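Local atomic coordinates of transcriptional regulator (Streptococcus dysgalactiae, PDB entry 4YV9), a protein that probably binds DNA and regulates transcription in quorum sensing as a receptor for SHP peptide pheromones, captured here with a cyclic peptide inhibitor. Residues 188-191 and 192-196. Residues are numbered along the deposited sequence; the frame is centred on the assembly and turned at random.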
ATOM      1  N   SER B 188      -4.804   8.595 -13.286  1.00 36.39           N
ATOM      2  CA  SER B 188      -4.446   8.534 -14.700  1.00 36.57           C
ATOM      3  C   SER B 188      -5.599   7.927 -15.484  1.00 37.46           C
ATOM      4  O   SER B 188      -5.958   8.420 -16.557  1.00 37.80           O
ATOM      5  CB  SER B 188      -3.163   7.723 -14.926  1.00 37.83           C
ATOM      6  OG  SER B 188      -2.060   8.317 -14.262  1.00 37.70           O
ATOM      7  N   ILE B 189      -6.171   6.855 -14.948  1.00 32.98           N
ATOM      8  CA  ILE B 189      -7.348   6.244 -15.558  1.00 35.12           C
ATOM      9  C   ILE B 189      -8.515   7.243 -15.627  1.00 38.33           C
ATOM     10  O   ILE B 189      -9.208   7.321 -16.643  1.00 41.74           O
ATOM     11  CB  ILE B 189      -7.770   4.969 -14.795  1.00 38.53           C
ATOM     12  CG1 ILE B 189      -6.687   3.889 -14.957  1.00 37.42           C
ATOM     13  CG2 ILE B 189      -9.131   4.459 -15.297  1.00 44.12           C
ATOM     14  CD1 ILE B 189      -6.890   2.663 -14.103  1.00 38.74           C
ATOM     15  N   ASN B 190      -8.707   8.014 -14.558  1.00 41.18           N
ATOM     16  CA  ASN B 190      -9.726   9.069 -14.517  1.00 42.17           C
ATOM     17  C   ASN B 190      -9.523  10.073 -15.653  1.00 44.07           C
ATOM     18  O   ASN B 190     -10.472  10.488 -16.307  1.00 41.99           O
ATOM     19  CB  ASN B 190      -9.705   9.786 -13.156  1.00 41.67           C
ATOM     20  CG  ASN B 190     -10.857  10.784 -12.990  1.00 55.89           C
ATOM     21  OD1 ASN B 190     -12.023  10.399 -12.953  1.00 52.21           O
ATOM     22  ND2 ASN B 190     -10.525  12.066 -12.863  1.00 58.06           N
ATOM     23  N   CYS B 191      -8.275  10.450 -15.903  1.00 46.56           N
ATOM     24  CA  CYS B 191      -8.010  11.380 -16.990  1.00 49.21           C
ATOM     25  C   CYS B 191      -8.264  10.720 -18.341  1.00 48.18           C
ATOM     26  O   CYS B 191      -8.781  11.357 -19.258  1.00 49.46           O
ATOM     27  CB  CYS B 191      -6.574  11.908 -16.934  1.00 42.19           C
ATOM     28  SG  CYS B 191      -6.330  13.382 -17.959  1.00 49.72           S
ATOM     29  N   LEU B 192      -7.890   9.448 -18.455  1.00 41.63           N
ATOM     30  CA  LEU B 192      -8.106   8.688 -19.682  1.00 47.14           C
ATOM     31  C   LEU B 192      -9.591   8.637 -20.038  1.00 39.83           C
ATOM     32  O   LEU B 192      -9.968   8.764 -21.199  1.00 42.01           O
ATOM     33  CB  LEU B 192      -7.540   7.271 -19.543  1.00 47.47           C
ATOM     34  CG  LEU B 192      -7.862   6.283 -20.671  1.00 43.53           C
ATOM     35  CD1 LEU B 192      -7.436   6.826 -22.040  1.00 39.46           C
ATOM     36  CD2 LEU B 192      -7.232   4.921 -20.421  1.00 43.06           C
ATOM     37  N   ILE B 193     -10.430   8.464 -19.026  1.00 41.50           N
ATOM     38  CA  ILE B 193     -11.885   8.472 -19.229  1.00 50.27           C
ATOM     39  C   ILE B 193     -12.366   9.779 -19.876  1.00 52.79           C
ATOM     40  O   ILE B 193     -13.143   9.759 -20.840  1.00 51.31           O
ATOM     41  CB  ILE B 193     -12.621   8.229 -17.887  1.00 48.37           C
ATOM     42  CG1 ILE B 193     -12.588   6.741 -17.550  1.00 50.04           C
ATOM     43  CG2 ILE B 193     -14.062   8.719 -17.944  1.00 50.52           C
ATOM     44  CD1 ILE B 193     -12.874   6.431 -16.086  1.00 60.50           C
ATOM     45  N   ILE B 194     -11.879  10.906 -19.363  1.00 50.11           N
ATOM     46  CA  ILE B 194     -12.242  12.221 -19.885  1.00 49.62           C
ATOM     47  C   ILE B 194     -11.698  12.429 -21.295  1.00 50.02           C
ATOM     48  O   ILE B 194     -12.371  12.984 -22.164  1.00 56.20           O
ATOM     49  CB  ILE B 194     -11.724  13.340 -18.961  1.00 51.78           C
ATOM     50  CG1 ILE B 194     -12.292  13.160 -17.555  1.00 57.58           C
ATOM     51  CG2 ILE B 194     -12.088  14.704 -19.508  1.00 57.96           C
ATOM     52  CD1 ILE B 194     -11.831  14.206 -16.568  1.00 59.23           C
ATOM     53  N   SER B 195     -10.475  11.961 -21.518  1.00 54.07           N
ATOM     54  CA  SER B 195      -9.820  12.101 -22.807  1.00 48.63           C
ATOM     55  C   SER B 195     -10.569  11.349 -23.890  1.00 50.32           C
ATOM     56  O   SER B 195     -10.697  11.827 -25.020  1.00 53.27           O
ATOM     57  CB  SER B 195      -8.377  11.600 -22.726  1.00 47.69           C
ATOM     58  OG  SER B 195      -7.602  12.487 -21.947  1.00 54.57           O
ATOM     59  N   ILE B 196     -11.058  10.167 -23.543  1.00 53.39           N
ATOM     60  CA  ILE B 196     -11.874   9.400 -24.470  1.00 54.66           C
ATOM     61  C   ILE B 196     -13.195  10.129 -24.738  1.00 55.32           C
ATOM     62  O   ILE B 196     -13.575  10.320 -25.896  1.00 58.77           O
ATOM     63  CB  ILE B 196     -12.147   7.985 -23.941  1.00 53.25           C
ATOM     64  CG1 ILE B 196     -10.843   7.201 -23.832  1.00 45.63           C
ATOM     65  CG2 ILE B 196     -13.082   7.245 -24.879  1.00 62.45           C
ATOM     66  CD1 ILE B 196     -10.968   5.956 -22.982  1.00 43.12           C
TER
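Ser-188 O accepts the backbone N-H of Leu-192 at 2.9 Å, one of the i to i+4 bonds of helix 179-197. CB of Leu-192 sits 3.3 Å from Ile-189 O. The leucine chain then leaves this turn for Ile-211 of helix 201-215 and Val-230 of helix 221-236. Ser-188 OG turns back along its own helix and bonds to Val-184 O.

Ile-189 O takes the N-H of Ile-193, again at 2.9 Å. The first torsion of Ile-193 (chi1 -79°) swings CG1 to the side of its own N, and this lays CG1 along the same carbonyl, 3.5 Å from Ile-189 O. Its CD1 reaches back over the turn to CG2 of Ile-189 at 4.3 Å, a loose apolar touch. Ile-189, Asn-190 and Ile-193 all pack on a modified side chain of the bound peptide, so this face of the helix lines the ligand site. The helix belongs to the all-helical, TPR-like repeat domain of Rgg proteins.

Asn-190 O receives a weak bond from Ile-194 N, 3.4 Å long. CG1 of Ile-194 lies near Asn-190 O. The isoleucine also packs on Tyr-157 and Leu-160 of helix 157-169.

Cys-191 O lies in reach of two groups of Ser-195. Ser-195 N donates to Cys-191 O at 2.9 Å, in the carbonyl plane. Ser-195 OG, anti to its own carbonyl carbon (chi1 -70°), folds back to 3.1 Å from Cys-191 O. The hydroxyl is hydrogen-bonded to Tyr-157 OH. The Cys-191 side chain touches Thr-164 of helix 157-169.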